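PDB 2IIZ: melanin biosynthesis protein TyrA, putative from Shewanella oneidensis, which binds heme b and probably acts as a peroxidase of the dye-decolorizing (DyP) type. Local coordinates for residues A[32-37]-A[68-73]; A[110-115]-A[135-140]; A[173-178]-A[304-309]. One frame throughout, in Å; residues are numbered along the deposited sequence.

Overall arrangement
Three contacts follow one another along the chain, none nested within or crossing another. Contact 1 closes the loop formed by helix 34-54 and strand 61-67, tying the start of that helix to the turn beyond the strand. Contact 2, further along, closes the connection through helix 112-125 to strand 130-139, an outermost strand of the large antiparallel sheet within this chain. Contact 3 spans more of the chain, bringing the loop before strand 179-188 to the C-terminal helix 304-308. The centres of contacts 1 and 3 are 17 Å apart, and Trp71 joins them by packing on both Phe175 and Phe306, one link between the N- and C-terminal family regions. Contact 2 stands apart, its nearest atoms about 17 Å from either.

Contact 1: A[32-37]-A[68-73]; sequences NVESQL and ANYWDS
Two torsions set up the meeting of Glu34 with Tyr70: chi1 of -56° carries the Glu34 CG beside its own backbone N, while chi1 of -171° in Tyr70 swings the ring opposite its N and out toward the helix. The glutamate then bends at chi2, and its carboxylate ends up 15° from the plane of the tyrosine ring. Its methylene does the touching, with Glu34 CG 3.2 Å from Tyr70 OH and 3.4 Å from the carbonyl O of Ser73. Farther out, Glu34 OE2 comes alongside Ser73 CB at 3.8 Å. Leu37, one helical turn on, reaches the hydroxyl end of the phenol obliquely, its CD2 methyl 4.0 Å from Tyr70 OH. The contact buries this hydroxyl, whose nearest neighbours across it are carbons, and the model gives it no hydrogen-bond partner. Val33 holds the N-cap position of the helix, and its carbonyl O accepts the first-turn bonds from Gln36 N and Leu37 N. Ala29, at the end of strand 21-29, lies against Leu37 and Tyr70 alike. Strand 21-29, helix 34-54 and strand 61-67 make a beta-alpha-beta crossover, with strand 103-109 between the two strands, as in the ferredoxin-like halves of DyP-type peroxidases.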
loop_
_atom_site.group_PDB
_atom_site.type_symbol
_atom_site.label_atom_id
_atom_site.label_comp_id
_atom_site.label_asym_id
_atom_site.label_seq_id
_atom_site.Cartn_x
_atom_site.Cartn_y
_atom_site.Cartn_z
ATOM N N ASN A 32 -4.496 -29.566 -12.680
ATOM C CA ASN A 32 -5.563 -30.555 -12.421
ATOM C C ASN A 32 -6.314 -30.385 -11.090
ATOM O O ASN A 32 -6.660 -31.372 -10.431
ATOM C CB ASN A 32 -5.002 -31.980 -12.527
ATOM C CG ASN A 32 -4.206 -32.207 -13.809
ATOM O OD1 ASN A 32 -4.584 -31.740 -14.887
ATOM N ND2 ASN A 32 -3.098 -32.933 -13.694
ATOM N N VAL A 33 -6.565 -29.130 -10.711
ATOM C CA VAL A 33 -7.188 -28.791 -9.416
ATOM C C VAL A 33 -8.634 -28.289 -9.564
ATOM O O VAL A 33 -9.238 -27.818 -8.608
ATOM C CB VAL A 33 -6.373 -27.687 -8.667
ATOM C CG1 VAL A 33 -6.665 -27.716 -7.176
ATOM C CG2 VAL A 33 -4.884 -27.874 -8.864
ATOM N N GLU A 34 -9.190 -28.400 -10.762
ATOM C CA GLU A 34 -10.446 -27.727 -11.090
ATOM C C GLU A 34 -11.638 -28.300 -10.311
ATOM O O GLU A 34 -12.582 -27.589 -9.965
ATOM C CB GLU A 34 -10.691 -27.782 -12.600
ATOM C CG GLU A 34 -9.539 -27.183 -13.419
ATOM C CD GLU A 34 -8.467 -28.206 -13.794
ATOM O OE1 GLU A 34 -8.399 -29.267 -13.135
ATOM O OE2 GLU A 34 -7.692 -27.949 -14.746
ATOM N N SER A 35 -11.582 -29.594 -10.037
ATOM C CA SER A 35 -12.597 -30.250 -9.229
ATOM C C SER A 35 -12.718 -29.656 -7.811
ATOM O O SER A 35 -13.807 -29.617 -7.229
ATOM C CB SER A 35 -12.281 -31.736 -9.138
ATOM O OG SER A 35 -13.268 -32.383 -8.374
ATOM N N GLN A 36 -11.590 -29.201 -7.273
ATOM C CA GLN A 36 -11.513 -28.710 -5.898
ATOM C C GLN A 36 -11.688 -27.186 -5.830
ATOM O O GLN A 36 -12.150 -26.642 -4.830
ATOM C CB GLN A 36 -10.164 -29.116 -5.290
ATOM C CG GLN A 36 -9.783 -30.586 -5.521
ATOM C CD GLN A 36 -8.381 -30.910 -5.032
ATOM O OE1 GLN A 36 -7.527 -31.365 -5.803
ATOM N NE2 GLN A 36 -8.136 -30.678 -3.745
ATOM N N LEU A 37 -11.317 -26.508 -6.904
ATOM C CA LEU A 37 -11.350 -25.057 -6.943
ATOM C C LEU A 37 -12.760 -24.509 -7.121
ATOM O O LEU A 37 -13.166 -23.568 -6.445
ATOM C CB LEU A 37 -10.468 -24.565 -8.085
ATOM C CG LEU A 37 -10.131 -23.079 -8.102
ATOM C CD1 LEU A 37 -9.711 -22.558 -6.722
ATOM C CD2 LEU A 37 -9.037 -22.856 -9.135
ATOM N N ALA A 68 -10.170 -15.559 -19.201
ATOM C CA ALA A 68 -10.726 -16.058 -20.469
ATOM C C ALA A 68 -10.111 -17.402 -20.877
ATOM O O ALA A 68 -10.810 -18.302 -21.367
ATOM C CB ALA A 68 -10.523 -15.026 -21.570
ATOM N N ASN A 69 -8.803 -17.530 -20.669
ATOM C CA ASN A 69 -8.054 -18.725 -21.078
ATOM C C ASN A 69 -8.144 -19.912 -20.100
ATOM O O ASN A 69 -7.586 -20.975 -20.356
ATOM C CB ASN A 69 -6.580 -18.349 -21.324
ATOM C CG ASN A 69 -6.355 -17.730 -22.694
ATOM O OD1 ASN A 69 -7.301 -17.534 -23.460
ATOM N ND2 ASN A 69 -5.098 -17.421 -23.010
ATOM N N TYR A 70 -8.841 -19.724 -18.985
ATOM C CA TYR A 70 -9.021 -20.788 -17.999
ATOM C C TYR A 70 -10.477 -21.188 -17.804
ATOM O O TYR A 70 -10.755 -22.208 -17.174
ATOM C CB TYR A 70 -8.456 -20.318 -16.671
ATOM C CG TYR A 70 -8.377 -21.385 -15.626
ATOM C CD1 TYR A 70 -7.590 -22.513 -15.821
ATOM C CD2 TYR A 70 -9.085 -21.267 -14.435
ATOM C CE1 TYR A 70 -7.513 -23.503 -14.857
ATOM C CE2 TYR A 70 -9.014 -22.245 -13.469
ATOM C CZ TYR A 70 -8.229 -23.362 -13.682
ATOM O OH TYR A 70 -8.158 -24.334 -12.718
ATOM N N TRP A 71 -11.410 -20.392 -18.331
ATOM C CA TRP A 71 -12.838 -20.695 -18.193
ATOM C C TRP A 71 -13.124 -22.171 -18.472
ATOM O O TRP A 71 -13.804 -22.826 -17.689
ATOM C CB TRP A 71 -13.707 -19.829 -19.124
ATOM C CG TRP A 71 -15.171 -20.075 -18.900
ATOM C CD1 TRP A 71 -15.973 -20.975 -19.560
ATOM C CD2 TRP A 71 -16.008 -19.421 -17.939
ATOM N NE1 TRP A 71 -17.250 -20.909 -19.069
ATOM C CE2 TRP A 71 -17.297 -19.962 -18.072
ATOM C CE3 TRP A 71 -15.788 -18.417 -16.976
ATOM C CZ2 TRP A 71 -18.366 -19.542 -17.280
ATOM C CZ3 TRP A 71 -16.859 -17.998 -16.184
ATOM C CH2 TRP A 71 -18.124 -18.561 -16.346
ATOM N N ASP A 72 -12.598 -22.676 -19.582
ATOM C CA ASP A 72 -12.939 -24.034 -20.049
ATOM C C ASP A 72 -12.311 -25.209 -19.287
ATOM O O ASP A 72 -12.730 -26.348 -19.452
ATOM C CB ASP A 72 -12.644 -24.143 -21.541
ATOM C CG ASP A 72 -13.582 -23.298 -22.365
ATOM O OD1 ASP A 72 -14.714 -23.050 -21.897
ATOM O OD2 ASP A 72 -13.195 -22.880 -23.472
ATOM N N SER A 73 -11.315 -24.930 -18.462
ATOM C CA SER A 73 -10.796 -25.916 -17.526
ATOM C C SER A 73 -11.738 -26.022 -16.326
ATOM O O SER A 73 -11.999 -27.113 -15.826
ATOM C CB SER A 73 -9.397 -25.504 -17.068
ATOM O OG SER A 73 -8.527 -25.355 -18.181
#

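Contact 2: A[110-115]-A[135-140]. With EDO (1,2-ethanediol), chain E; EDO (1,2-ethanediol), chain D.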
loop_
_atom_site.group_PDB
_atom_site.type_symbol
_atom_site.label_atom_id
_atom_site.label_comp_id
_atom_site.label_asym_id
_atom_site.label_seq_id
_atom_site.Cartn_x
_atom_site.Cartn_y
_atom_site.Cartn_z
ATOM N N ASP A 110 -13.530 1.547 2.053
ATOM C CA ASP A 110 -13.041 2.831 2.567
ATOM C C ASP A 110 -12.048 2.668 3.740
ATOM O O ASP A 110 -11.517 3.653 4.263
ATOM C CB ASP A 110 -14.235 3.694 2.963
ATOM C CG ASP A 110 -15.119 4.013 1.765
ATOM O OD1 ASP A 110 -14.640 3.884 0.615
ATOM O OD2 ASP A 110 -16.289 4.386 1.954
ATOM N N ARG A 111 -11.805 1.420 4.135
ATOM C CA ARG A 111 -10.834 1.095 5.173
ATOM C C ARG A 111 -9.868 0.098 4.585
ATOM O O ARG A 111 -10.267 -0.888 3.963
ATOM C CB ARG A 111 -11.508 0.477 6.401
ATOM C CG ARG A 111 -12.307 1.464 7.217
ATOM C CD ARG A 111 -12.867 0.874 8.486
ATOM N NE ARG A 111 -11.823 0.317 9.354
ATOM C CZ ARG A 111 -12.030 -0.045 10.621
ATOM N NH1 ARG A 111 -13.227 0.089 11.175
ATOM N NH2 ARG A 111 -11.037 -0.541 11.350
ATOM N N TYR A 112 -8.594 0.367 4.801
ATOM C CA TYR A 112 -7.497 -0.421 4.245
ATOM C C TYR A 112 -7.201 -1.595 5.126
ATOM O O TYR A 112 -6.804 -2.634 4.648
ATOM C CB TYR A 112 -6.283 0.489 4.184
ATOM C CG TYR A 112 -4.971 -0.035 3.646
ATOM C CD1 TYR A 112 -4.120 -0.801 4.449
ATOM C CD2 TYR A 112 -4.557 0.271 2.344
ATOM C CE1 TYR A 112 -2.897 -1.264 3.961
ATOM C CE2 TYR A 112 -3.326 -0.188 1.836
ATOM C CZ TYR A 112 -2.496 -0.956 2.649
ATOM O OH TYR A 112 -1.270 -1.429 2.178
ATOM N N ASP A 113 -7.393 -1.421 6.426
ATOM C CA ASP A 113 -7.084 -2.484 7.355
ATOM C C ASP A 113 -8.013 -3.675 7.113
ATOM O O ASP A 113 -7.607 -4.837 7.205
ATOM C CB ASP A 113 -7.056 -1.989 8.829
ATOM C CG ASP A 113 -8.353 -1.281 9.305
ATOM O OD1 ASP A 113 -9.350 -1.115 8.542
ATOM O OD2 ASP A 113 -8.353 -0.882 10.514
ATOM N N ILE A 114 -9.261 -3.375 6.785
ATOM C CA ILE A 114 -10.236 -4.404 6.536
ATOM C C ILE A 114 -9.941 -5.176 5.260
ATOM O O ILE A 114 -10.198 -6.367 5.191
ATOM C CB ILE A 114 -11.640 -3.790 6.490
ATOM C CG1 ILE A 114 -12.083 -3.481 7.916
ATOM C CG2 ILE A 114 -12.621 -4.711 5.810
ATOM C CD1 ILE A 114 -13.330 -2.654 7.973
ATOM N N LEU A 115 -9.404 -4.502 4.249
ATOM C CA LEU A 115 -8.997 -5.192 3.003
ATOM C C LEU A 115 -7.773 -6.090 3.227
ATOM O O LEU A 115 -7.657 -7.177 2.651
ATOM C CB LEU A 115 -8.673 -4.176 1.921
ATOM C CG LEU A 115 -9.824 -3.322 1.400
ATOM C CD1 LEU A 115 -9.293 -2.167 0.545
ATOM C CD2 LEU A 115 -10.797 -4.149 0.586
ATOM N N GLU A 135 -0.086 -8.889 -6.855
ATOM C CA GLU A 135 -0.901 -8.152 -5.912
ATOM C C GLU A 135 -0.593 -6.679 -6.069
ATOM O O GLU A 135 0.575 -6.291 -6.165
ATOM C CB GLU A 135 -0.611 -8.577 -4.479
ATOM C CG GLU A 135 -1.255 -7.628 -3.470
ATOM C CD GLU A 135 -1.213 -8.110 -2.027
ATOM O OE1 GLU A 135 -0.393 -9.021 -1.700
ATOM O OE2 GLU A 135 -2.016 -7.555 -1.227
ATOM N N GLU A 136 -1.638 -5.859 -6.100
ATOM C CA GLU A 136 -1.476 -4.399 -6.122
ATOM C C GLU A 136 -2.562 -3.774 -5.259
ATOM O O GLU A 136 -3.619 -4.380 -5.059
ATOM C CB GLU A 136 -1.565 -3.844 -7.550
ATOM C CG GLU A 136 -0.512 -4.380 -8.536
ATOM C CD GLU A 136 0.916 -3.893 -8.262
ATOM O OE1 GLU A 136 1.080 -2.962 -7.450
ATOM O OE2 GLU A 136 1.870 -4.448 -8.869
ATOM N N ARG A 137 -2.293 -2.568 -4.758
ATOM C CA ARG A 137 -3.247 -1.826 -3.929
ATOM C C ARG A 137 -3.559 -0.482 -4.570
ATOM O O ARG A 137 -2.654 0.296 -4.888
ATOM C CB ARG A 137 -2.704 -1.664 -2.493
ATOM C CG ARG A 137 -2.437 -3.047 -1.856
ATOM C CD ARG A 137 -2.546 -3.154 -0.316
ATOM N NE ARG A 137 -2.533 -4.577 0.057
ATOM C CZ ARG A 137 -2.676 -5.082 1.287
ATOM N NH1 ARG A 137 -2.857 -4.289 2.353
ATOM N NH2 ARG A 137 -2.636 -6.412 1.443
ATOM N N GLY A 138 -4.853 -0.238 -4.759
ATOM C CA GLY A 138 -5.363 0.991 -5.358
ATOM C C GLY A 138 -5.739 1.995 -4.284
ATOM O O GLY A 138 -6.025 1.632 -3.123
ATOM N N PHE A 139 -5.743 3.266 -4.660
ATOM C CA PHE A 139 -6.162 4.303 -3.739
ATOM C C PHE A 139 -6.790 5.479 -4.476
ATOM O O PHE A 139 -6.330 5.842 -5.556
ATOM C CB PHE A 139 -4.977 4.770 -2.921
ATOM C CG PHE A 139 -3.866 5.365 -3.740
ATOM C CD1 PHE A 139 -2.934 4.553 -4.367
ATOM C CD2 PHE A 139 -3.750 6.741 -3.875
ATOM C CE1 PHE A 139 -1.899 5.100 -5.124
ATOM C CE2 PHE A 139 -2.708 7.301 -4.630
ATOM C CZ PHE A 139 -1.786 6.476 -5.252
ATOM N N ARG A 140 -7.839 6.051 -3.890
ATOM C CA ARG A 140 -8.366 7.337 -4.339
ATOM C C ARG A 140 -7.305 8.422 -4.194
ATOM O O ARG A 140 -6.670 8.527 -3.150
ATOM C CB ARG A 140 -9.584 7.743 -3.524
ATOM C CG ARG A 140 -10.202 9.065 -3.972
ATOM C CD ARG A 140 -11.509 9.375 -3.254
ATOM N NE ARG A 140 -12.590 8.494 -3.691
ATOM C CZ ARG A 140 -13.829 8.496 -3.193
ATOM N NH1 ARG A 140 -14.170 9.336 -2.227
ATOM N NH2 ARG A 140 -14.742 7.647 -3.667
HETATM C C1 EDO E . -7.912 2.264 7.834
HETATM O O1 EDO E . -6.827 1.317 7.820
HETATM C C2 EDO E . -7.749 3.212 6.640
HETATM O O2 EDO E . -8.954 3.934 6.314
HETATM C C1 EDO D . -15.890 7.489 0.277
HETATM O O1 EDO D . -16.759 7.857 -0.789
HETATM C C2 EDO D . -16.229 8.309 1.516
HETATM O O2 EDO D . -15.669 7.691 2.683
#
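Glu135 OE2 is gripped by two nitrogens of Arg137, and the guanidinium held in this way reaches Tyr112 across the contact. The residues belong to the second half of a ferredoxin-like unit, in which helix 112-125 leads to strand 130-139, the edge strand in this chain's sheet. Arg137 NH2 lies 3.0 Å from Glu135 OE2 with an N-H...O angle of 159°, and NE adds a longer bond to the same oxygen. Both bonds lie in the guanidinium plane, but NH2 meets the oxygen nearly along its C-O direction and NE from above the carboxylate. This side-on salt bridge within the strand limits rotation of the arginine head. Its other end, NH1, is hydrogen-bonded to His116, one helical turn beyond Tyr112.

With chi1 of -180° the Tyr112 ring lies opposite its backbone N, where it meets an Arg137 chain extended from CG to NE. The two side chains cross at about a right angle, ring and guanidinium planes 59° apart. Tyr112 CE1 sits in the guanidinium plane, at its edge, 3.4 Å from Arg137 NH1, while Arg137 CD approaches Tyr112 OH to 3.3 Å. His21 meets the tyrosine ring edge-to-face, and Phe139 of the second subunit also packs on it, so the contact is part of the interface between the two subunits; Glu135 OE1 accepts a hydrogen bond from Leu251 N of that subunit. At the start of the helix, Arg111 NE donates to the syn lone pair of Asp113 OD1 at 3.0 Å. An ethanediol, probably from the crystallisation liquor, lies beside this pair, its O1 taking a weak hydrogen bond from Asp113 N at 3.1 Å.

Contact 3: A[173-178]-A[304-309]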
loop_
_atom_site.group_PDB
_atom_site.type_symbol
_atom_site.label_atom_id
_atom_site.label_comp_id
_atom_site.label_asym_id
_atom_site.label_seq_id
_atom_site.Cartn_x
_atom_site.Cartn_y
_atom_site.Cartn_z
ATOM N N PRO A 173 -29.050 -15.877 -21.440
ATOM C CA PRO A 173 -29.801 -16.178 -20.221
ATOM C C PRO A 173 -28.962 -16.832 -19.108
ATOM O O PRO A 173 -29.030 -16.398 -17.947
ATOM C CB PRO A 173 -30.899 -17.130 -20.714
ATOM C CG PRO A 173 -31.074 -16.801 -22.153
ATOM C CD PRO A 173 -29.725 -16.377 -22.652
ATOM N N GLU A 174 -28.181 -17.856 -19.460
ATOM C CA GLU A 174 -27.431 -18.615 -18.452
ATOM C C GLU A 174 -26.479 -17.731 -17.635
ATOM O O GLU A 174 -26.225 -18.039 -16.474
ATOM C CB GLU A 174 -26.657 -19.793 -19.079
ATOM C CG GLU A 174 -25.743 -20.526 -18.066
ATOM C CD GLU A 174 -25.269 -21.905 -18.512
ATOM O OE1 GLU A 174 -25.425 -22.265 -19.703
ATOM O OE2 GLU A 174 -24.729 -22.634 -17.650
ATOM N N PHE A 175 -25.975 -16.652 -18.239
ATOM C CA PHE A 175 -24.964 -15.774 -17.602
ATOM C C PHE A 175 -25.423 -14.348 -17.267
ATOM O O PHE A 175 -24.602 -13.469 -16.963
ATOM C CB PHE A 175 -23.714 -15.739 -18.483
ATOM C CG PHE A 175 -23.121 -17.091 -18.701
ATOM C CD1 PHE A 175 -22.208 -17.610 -17.788
ATOM C CD2 PHE A 175 -23.481 -17.854 -19.806
ATOM C CE1 PHE A 175 -21.657 -18.861 -17.970
ATOM C CE2 PHE A 175 -22.937 -19.113 -20.004
ATOM C CZ PHE A 175 -22.018 -19.624 -19.087
ATOM N N LYS A 176 -26.728 -14.125 -17.311
ATOM C CA LYS A 176 -27.336 -12.874 -16.867
ATOM C C LYS A 176 -26.907 -12.606 -15.433
ATOM O O LYS A 176 -26.911 -13.514 -14.600
ATOM C CB LYS A 176 -28.872 -12.966 -16.974
ATOM C CG LYS A 176 -29.648 -11.807 -16.350
ATOM C CD LYS A 176 -31.153 -11.856 -16.693
ATOM C CE LYS A 176 -31.980 -11.012 -15.711
ATOM N N GLY A 177 -26.534 -11.363 -15.152
ATOM C CA GLY A 177 -25.946 -11.001 -13.856
ATOM C C GLY A 177 -24.421 -10.954 -13.876
ATOM O O GLY A 177 -23.799 -10.520 -12.921
ATOM N N GLY A 178 -23.815 -11.402 -14.969
ATOM C CA GLY A 178 -22.359 -11.403 -15.102
ATOM C C GLY A 178 -21.874 -10.226 -15.913
ATOM O O GLY A 178 -22.652 -9.603 -16.622
ATOM N N LEU A 304 -23.438 -14.494 -8.690
ATOM C CA LEU A 304 -23.159 -15.318 -7.530
ATOM C C LEU A 304 -23.777 -16.681 -7.775
ATOM O O LEU A 304 -23.169 -17.720 -7.514
ATOM C CB LEU A 304 -23.764 -14.676 -6.283
ATOM C CG LEU A 304 -23.345 -15.282 -4.946
ATOM C CD1 LEU A 304 -21.836 -15.210 -4.750
ATOM C CD2 LEU A 304 -24.050 -14.570 -3.817
ATOM N N ASP A 305 -24.993 -16.662 -8.293
ATOM C CA ASP A 305 -25.775 -17.880 -8.458
ATOM C C ASP A 305 -25.119 -18.879 -9.397
ATOM O O ASP A 305 -25.138 -20.073 -9.128
ATOM C CB ASP A 305 -27.185 -17.534 -8.909
ATOM C CG ASP A 305 -27.938 -16.755 -7.853
ATOM O OD1 ASP A 305 -27.719 -15.527 -7.726
ATOM O OD2 ASP A 305 -28.746 -17.383 -7.147
ATOM N N PHE A 306 -24.534 -18.403 -10.491
ATOM C CA PHE A 306 -23.760 -19.294 -11.351
ATOM C C PHE A 306 -22.597 -19.983 -10.621
ATOM O O PHE A 306 -22.418 -21.201 -10.726
ATOM C CB PHE A 306 -23.179 -18.572 -12.563
ATOM C CG PHE A 306 -22.399 -19.491 -13.445
ATOM C CD1 PHE A 306 -23.043 -20.240 -14.419
ATOM C CD2 PHE A 306 -21.029 -19.629 -13.286
ATOM C CE1 PHE A 306 -22.335 -21.109 -15.236
ATOM C CE2 PHE A 306 -20.310 -20.483 -14.090
ATOM C CZ PHE A 306 -20.967 -21.231 -15.075
ATOM N N LEU A 307 -21.810 -19.194 -9.890
ATOM C CA LEU A 307 -20.634 -19.716 -9.190
ATOM C C LEU A 307 -20.985 -20.754 -8.126
ATOM O O LEU A 307 -20.201 -21.678 -7.872
ATOM C CB LEU A 307 -19.866 -18.572 -8.534
ATOM C CG LEU A 307 -19.138 -17.622 -9.486
ATOM C CD2 LEU A 307 -17.957 -18.327 -10.130
HETATM N N MSE A 308 -22.160 -20.594 -7.517
HETATM C CA MSE A 308 -22.587 -21.422 -6.381
HETATM C C MSE A 308 -23.228 -22.782 -6.706
HETATM O O MSE A 308 -23.368 -23.637 -5.828
HETATM C CB MSE A 308 -23.559 -20.621 -5.523
HETATM C CG MSE A 308 -22.901 -19.538 -4.714
HETATM SE SE MSE A 308 -24.246 -18.789 -3.568
HETATM C CE MSE A 308 -23.156 -17.839 -2.487
ATOM N N GLN A 309 -23.618 -23.000 -7.950
ATOM C CA GLN A 309 -24.279 -24.250 -8.304
ATOM C C GLN A 309 -23.351 -25.486 -8.284
ATOM O O GLN A 309 -23.701 -26.524 -8.845
ATOM C CB GLN A 309 -24.939 -24.106 -9.674
ATOM C CG GLN A 309 -23.955 -24.088 -10.827
ATOM C CD GLN A 309 -24.493 -23.386 -12.054
ATOM O OE1 GLN A 309 -25.642 -23.568 -12.435
ATOM N NE2 GLN A 309 -23.656 -22.576 -12.679
HETATM O O HOH W 1 -25.477 -22.576 -14.867
#
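Phe306 is the hub here, with Phe175 over one face of its ring and Glu174 at its edge. The two phenyl groups meet obliquely, their planes at 41° and their centroids 5.1 Å apart. Phe175 leads with a corner, its CE1 lying 3.6 Å from Phe306 CE1. Glu174 is extended beyond CG and brings OE2 into the plane of the Phe306 ring, 3.7 Å from CE1, where the slightly positive rim of hydrogens would suit a carboxylate oxygen. That oxygen is also hydrogen-bonded to Ser78 OG and takes a bond of 2.9 Å from a water, which donates in turn to Gln309 OE1. Gln309 NE2 lies above the opposite face of Phe306, offset toward the rim. A type II turn from Phe175 to Gly178, with Gly177 at positive phi (97°), then leads the chain into strand 179-188. This strand runs antiparallel to 291-301, which precedes helix 304-308; Leu304 and Leu307 of that short helix pack on helix 34-54, while Tyr75, just after helix 71-74, meets Phe306 edge-to-face.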